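Local structure of hypothetical protein (4M8R) at residues 302-314 with 368-382. The protein is of unknown function but joins an N-terminal Ig-like domain to a WD40-like beta-propeller domain. Numbering follows the deposited sequence.
Sequences DAIIPFYFGMALP and KVVSITNRLDRIGTI. With EDO (1,2-ethanediol), chain H.
Strands 303-310 and 368-373 run nearly parallel, the axes of these strand segments 23° apart and 7.7 Å from each other at closest approach, too far for sheet pairing; each is an outermost strand of its own four-stranded antiparallel sheet. Between them the first half of the contact is apolar. I305 sends CD1 to V369 CG1 (4.1 Å) and its other branch, CG2, to I372 CD1, while I372 CG2 lies against F307 CB; the two isoleucines suit this spacing because each offers two arms to different neighbours.

Farther along, polar bonds join the apolar contacts. The amide of N374 stacks over one face of the Y308 ring, the two planes 12° apart, and the same ND2 donates to Y308 O (2.7 Å), nearly in the amide plane; asparagine suits the place because its flat amide can do both at once. The Y308 ring can turn back over this amide because its CG sits between backbone N and carbonyl carbon (chi1 74°). A water accepts from G310 N and, at longer range, N374 ND2, and donates to T381 O, linking strand 303-310 to segment 368-382. An ethanediol, probably from the crystallisation liquor, takes the Y308 N-H on its O2 (2.9 Å).

The flat ring of F309 offers a face to I382, whose CG2 makes a CH-pi contact 3.9 Å from the ring centroid, and an edge to the G380-T381 backbone. G380 has positive phi, a conformation glycine adopts easily, and its N donates to G310 O (2.8 Å). Beyond, L313 CD2 rests against I379 CG2, just after the type I turn R375-R378, and nears L376 O within it.

Neighbouring sheets of the propeller-like domain are thus joined by apolar contacts of I305, F307, V369 and I372 and, farther along, by further apolar contacts together with direct and water-mediated bonds that engage backbone N-H and C=O groups of Y308, G310, G380 and T381.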
loop_
_atom_site.group_PDB
_atom_site.type_symbol
_atom_site.label_atom_id
_atom_site.label_comp_id
_atom_site.label_asym_id
_atom_site.label_seq_id
_atom_site.Cartn_x
_atom_site.Cartn_y
_atom_site.Cartn_z
ATOM N N ASP A 302 42.328 13.451 -6.338
ATOM C CA ASP A 302 42.447 13.311 -7.791
ATOM C C ASP A 302 41.155 12.859 -8.462
ATOM O O ASP A 302 41.021 12.975 -9.677
ATOM C CB ASP A 302 43.590 12.355 -8.132
ATOM C CG ASP A 302 44.936 12.886 -7.685
ATOM O OD1 ASP A 302 45.216 14.072 -7.949
ATOM O OD2 ASP A 302 45.711 12.122 -7.073
ATOM N N ALA A 303 40.221 12.330 -7.674
ATOM C CA ALA A 303 38.849 12.095 -8.139
ATOM C C ALA A 303 37.926 11.893 -6.944
ATOM O O ALA A 303 38.318 11.291 -5.937
ATOM C CB ALA A 303 38.778 10.892 -9.069
ATOM N N ILE A 304 36.711 12.427 -7.047
ATOM C CA ILE A 304 35.708 12.278 -6.002
ATOM C C ILE A 304 34.352 12.034 -6.647
ATOM O O ILE A 304 33.903 12.826 -7.478
ATOM C CB ILE A 304 35.619 13.520 -5.095
ATOM C CG1 ILE A 304 36.969 13.787 -4.419
ATOM C CG2 ILE A 304 34.540 13.330 -4.032
ATOM C CD1 ILE A 304 36.987 15.028 -3.555
ATOM N N ILE A 305 33.713 10.934 -6.263
ATOM C CA ILE A 305 32.383 10.603 -6.747
ATOM C C ILE A 305 31.482 10.306 -5.550
ATOM O O ILE A 305 31.797 9.429 -4.747
ATOM C CB ILE A 305 32.416 9.367 -7.666
ATOM C CG1 ILE A 305 33.453 9.552 -8.780
ATOM C CG2 ILE A 305 31.034 9.108 -8.260
ATOM C CD1 ILE A 305 33.690 8.304 -9.610
ATOM N N PRO A 306 30.357 11.030 -5.423
ATOM C CA PRO A 306 29.417 10.694 -4.362
ATOM C C PRO A 306 28.681 9.387 -4.657
ATOM O O PRO A 306 28.486 9.039 -5.821
ATOM C CB PRO A 306 28.422 11.866 -4.371
ATOM C CG PRO A 306 28.996 12.899 -5.279
ATOM C CD PRO A 306 29.886 12.168 -6.227
ATOM N N PHE A 307 28.274 8.678 -3.610
ATOM C CA PHE A 307 27.483 7.464 -3.781
ATOM C C PHE A 307 26.479 7.289 -2.657
ATOM O O PHE A 307 26.535 7.983 -1.645
ATOM C CB PHE A 307 28.396 6.238 -3.842
ATOM C CG PHE A 307 29.152 5.984 -2.567
ATOM C CD1 PHE A 307 28.560 5.292 -1.520
ATOM C CD2 PHE A 307 30.451 6.436 -2.414
ATOM C CE1 PHE A 307 29.252 5.060 -0.344
ATOM C CE2 PHE A 307 31.148 6.202 -1.241
ATOM C CZ PHE A 307 30.550 5.519 -0.204
ATOM N N TYR A 308 25.555 6.356 -2.857
ATOM C CA TYR A 308 24.668 5.922 -1.791
ATOM C C TYR A 308 24.421 4.427 -1.864
ATOM O O TYR A 308 24.496 3.837 -2.935
ATOM C CB TYR A 308 23.335 6.673 -1.848
ATOM C CG TYR A 308 22.399 6.244 -2.953
ATOM C CD1 TYR A 308 22.506 6.776 -4.237
ATOM C CD2 TYR A 308 21.382 5.327 -2.705
ATOM C CE1 TYR A 308 21.636 6.398 -5.247
ATOM C CE2 TYR A 308 20.507 4.940 -3.704
ATOM C CZ TYR A 308 20.641 5.473 -4.975
ATOM O OH TYR A 308 19.776 5.079 -5.964
ATOM N N PHE A 309 24.144 3.829 -0.710
ATOM C CA PHE A 309 23.602 2.474 -0.629
ATOM C C PHE A 309 22.127 2.580 -0.257
ATOM O O PHE A 309 21.798 3.212 0.736
ATOM C CB PHE A 309 24.289 1.676 0.478
ATOM C CG PHE A 309 25.702 1.278 0.176
ATOM C CD1 PHE A 309 26.751 2.135 0.458
ATOM C CD2 PHE A 309 25.984 0.022 -0.346
ATOM C CE1 PHE A 309 28.059 1.756 0.200
ATOM C CE2 PHE A 309 27.289 -0.362 -0.607
ATOM C CZ PHE A 309 28.330 0.508 -0.333
ATOM N N GLY A 310 21.250 1.970 -1.046
ATOM C CA GLY A 310 19.844 1.840 -0.674
ATOM C C GLY A 310 19.680 0.617 0.210
ATOM O O GLY A 310 19.896 -0.504 -0.245
HETATM N N MSE A 311 19.314 0.830 1.474
HETATM C CA MSE A 311 19.259 -0.256 2.467
HETATM C C MSE A 311 17.914 -0.940 2.531
HETATM O O MSE A 311 17.738 -1.894 3.286
HETATM C CB MSE A 311 19.620 0.302 3.839
HETATM C CG MSE A 311 20.969 1.016 3.830
HETATM SE SE MSE A 311 22.419 -0.178 3.253
HETATM C CE MSE A 311 22.356 -1.500 4.713
ATOM N N ALA A 312 16.952 -0.448 1.751
ATOM C CA ALA A 312 15.682 -1.137 1.527
ATOM C C ALA A 312 15.180 -0.789 0.134
ATOM O O ALA A 312 15.684 0.142 -0.495
ATOM C CB ALA A 312 14.657 -0.724 2.565
ATOM N N LEU A 313 14.189 -1.532 -0.346
ATOM C CA LEU A 313 13.580 -1.241 -1.647
ATOM C C LEU A 313 12.733 0.032 -1.539
ATOM O O LEU A 313 12.003 0.201 -0.560
ATOM C CB LEU A 313 12.711 -2.410 -2.112
ATOM C CG LEU A 313 13.416 -3.762 -2.273
ATOM C CD1 LEU A 313 12.398 -4.888 -2.396
ATOM C CD2 LEU A 313 14.352 -3.753 -3.471
ATOM N N PRO A 314 12.839 0.942 -2.528
ATOM C CA PRO A 314 11.993 2.142 -2.511
ATOM C C PRO A 314 10.548 1.837 -2.921
ATOM O O PRO A 314 10.288 0.812 -3.558
ATOM C CB PRO A 314 12.668 3.065 -3.531
ATOM C CG PRO A 314 13.376 2.149 -4.468
ATOM C CD PRO A 314 13.762 0.928 -3.680
ATOM N N LYS A 368 41.534 2.733 -9.982
ATOM C CA LYS A 368 40.821 4.006 -10.063
ATOM C C LYS A 368 39.355 3.798 -10.435
ATOM O O LYS A 368 39.047 3.269 -11.506
ATOM C CB LYS A 368 41.489 4.920 -11.093
ATOM C CG LYS A 368 40.915 6.330 -11.121
ATOM C CD LYS A 368 41.621 7.219 -12.131
ATOM C CE LYS A 368 40.961 8.586 -12.202
ATOM N NZ LYS A 368 41.458 9.394 -13.345
ATOM N N VAL A 369 38.455 4.219 -9.548
ATOM C CA VAL A 369 37.019 4.147 -9.804
ATOM C C VAL A 369 36.631 5.263 -10.762
ATOM O O VAL A 369 36.947 6.419 -10.507
ATOM C CB VAL A 369 36.200 4.317 -8.509
ATOM C CG1 VAL A 369 34.706 4.360 -8.817
ATOM C CG2 VAL A 369 36.503 3.198 -7.523
ATOM N N VAL A 370 35.951 4.914 -11.851
ATOM C CA VAL A 370 35.508 5.904 -12.850
ATOM C C VAL A 370 33.988 6.013 -13.000
ATOM O O VAL A 370 33.496 6.950 -13.629
ATOM C CB VAL A 370 36.117 5.634 -14.242
ATOM C CG1 VAL A 370 37.604 5.961 -14.233
ATOM C CG2 VAL A 370 35.864 4.197 -14.685
ATOM N N SER A 371 33.254 5.058 -12.438
ATOM C CA SER A 371 31.807 5.124 -12.417
ATOM C C SER A 371 31.266 4.333 -11.236
ATOM O O SER A 371 31.835 3.308 -10.853
ATOM C CB SER A 371 31.232 4.571 -13.720
ATOM O OG SER A 371 29.879 4.956 -13.887
ATOM N N ILE A 372 30.178 4.835 -10.652
ATOM C CA ILE A 372 29.437 4.129 -9.607
ATOM C C ILE A 372 27.954 4.210 -9.943
ATOM O O ILE A 372 27.466 5.254 -10.372
ATOM C CB ILE A 372 29.667 4.751 -8.210
ATOM C CG1 ILE A 372 31.162 4.850 -7.898
ATOM C CG2 ILE A 372 28.961 3.929 -7.135
ATOM C CD1 ILE A 372 31.467 5.413 -6.527
ATOM N N THR A 373 27.237 3.112 -9.731
ATOM C CA THR A 373 25.804 3.079 -9.999
ATOM C C THR A 373 25.134 1.960 -9.192
ATOM O O THR A 373 25.824 1.102 -8.640
ATOM C CB THR A 373 25.539 2.945 -11.513
ATOM O OG1 THR A 373 24.132 3.003 -11.773
ATOM C CG2 THR A 373 26.140 1.649 -12.066
ATOM N N ASN A 374 23.800 1.986 -9.111
ATOM C CA ASN A 374 23.058 1.119 -8.195
ATOM C C ASN A 374 22.009 0.281 -8.898
ATOM O O ASN A 374 21.231 0.798 -9.694
ATOM C CB ASN A 374 22.343 1.952 -7.132
ATOM C CG ASN A 374 23.291 2.795 -6.308
ATOM O OD1 ASN A 374 23.863 3.760 -6.801
ATOM N ND2 ASN A 374 23.447 2.443 -5.040
ATOM N N ARG A 375 21.983 -1.009 -8.584
ATOM C CA ARG A 375 20.952 -1.903 -9.079
ATOM C C ARG A 375 19.884 -2.010 -7.998
ATOM O O ARG A 375 20.112 -2.619 -6.951
ATOM C CB ARG A 375 21.535 -3.285 -9.396
ATOM C CG ARG A 375 20.716 -4.033 -10.437
ATOM C CD ARG A 375 20.757 -5.542 -10.284
ATOM N NE ARG A 375 22.086 -6.110 -10.475
ATOM C CZ ARG A 375 22.326 -7.360 -10.862
ATOM N NH1 ARG A 375 21.329 -8.196 -11.135
ATOM N NH2 ARG A 375 23.580 -7.773 -10.994
ATOM N N LEU A 376 18.720 -1.418 -8.252
ATOM C CA LEU A 376 17.725 -1.223 -7.196
ATOM C C LEU A 376 16.827 -2.418 -6.886
ATOM O O LEU A 376 16.019 -2.329 -5.973
ATOM C CB LEU A 376 16.878 0.018 -7.492
ATOM C CG LEU A 376 17.679 1.318 -7.643
ATOM C CD1 LEU A 376 16.742 2.495 -7.874
ATOM C CD2 LEU A 376 18.561 1.560 -6.426
ATOM N N ASP A 377 16.967 -3.526 -7.619
ATOM C CA ASP A 377 16.346 -4.808 -7.199
ATOM C C ASP A 377 17.244 -5.578 -6.221
ATOM O O ASP A 377 16.870 -6.634 -5.726
ATOM C CB ASP A 377 15.932 -5.696 -8.394
ATOM C CG ASP A 377 17.087 -6.030 -9.335
ATOM O OD1 ASP A 377 18.194 -5.500 -9.143
ATOM O OD2 ASP A 377 16.876 -6.815 -10.285
ATOM N N ARG A 378 18.436 -5.045 -5.969
ATOM C CA ARG A 378 19.280 -5.483 -4.864
ATOM C C ARG A 378 19.136 -4.472 -3.744
ATOM O O ARG A 378 18.660 -3.358 -3.969
ATOM C CB ARG A 378 20.746 -5.549 -5.297
ATOM C CG ARG A 378 21.024 -6.543 -6.410
ATOM C CD ARG A 378 20.806 -7.964 -5.924
ATOM N NE ARG A 378 21.258 -8.961 -6.889
ATOM C CZ ARG A 378 20.535 -9.423 -7.906
ATOM N NH1 ARG A 378 19.294 -8.987 -8.135
ATOM N NH2 ARG A 378 21.061 -10.338 -8.711
ATOM N N ILE A 379 19.557 -4.859 -2.545
ATOM C CA ILE A 379 19.640 -3.936 -1.424
ATOM C C ILE A 379 21.064 -3.930 -0.884
ATOM O O ILE A 379 21.731 -4.962 -0.865
ATOM C CB ILE A 379 18.641 -4.282 -0.296
ATOM C CG1 ILE A 379 18.764 -5.752 0.130
ATOM C CG2 ILE A 379 17.215 -3.983 -0.748
ATOM C CD1 ILE A 379 18.037 -6.074 1.420
ATOM N N GLY A 380 21.528 -2.757 -0.473
ATOM C CA GLY A 380 22.835 -2.614 0.158
ATOM C C GLY A 380 24.023 -2.944 -0.724
ATOM O O GLY A 380 25.016 -3.489 -0.245
ATOM N N THR A 381 23.936 -2.615 -2.010
ATOM C CA THR A 381 25.070 -2.796 -2.912
ATOM C C THR A 381 25.291 -1.571 -3.784
ATOM O O THR A 381 24.369 -0.792 -4.033
ATOM C CB THR A 381 24.909 -4.020 -3.842
ATOM O OG1 THR A 381 23.902 -3.758 -4.824
ATOM C CG2 THR A 381 24.536 -5.267 -3.053
ATOM N N ILE A 382 26.529 -1.414 -4.231
ATOM C CA ILE A 382 26.864 -0.489 -5.302
ATOM C C ILE A 382 27.606 -1.260 -6.377
ATOM O O ILE A 382 28.208 -2.301 -6.106
ATOM C CB ILE A 382 27.735 0.687 -4.821
ATOM C CG1 ILE A 382 29.017 0.196 -4.141
ATOM C CG2 ILE A 382 26.940 1.570 -3.872
ATOM C CD1 ILE A 382 29.999 1.308 -3.830
HETATM C C1 EDO H . 26.205 7.332 -7.295
HETATM O O1 EDO H . 25.961 7.721 -8.649
HETATM C C2 EDO H . 25.308 6.147 -6.967
HETATM O O2 EDO H . 25.580 5.631 -5.656
HETATM O O HOH W 1 21.682 0.278 -3.284
#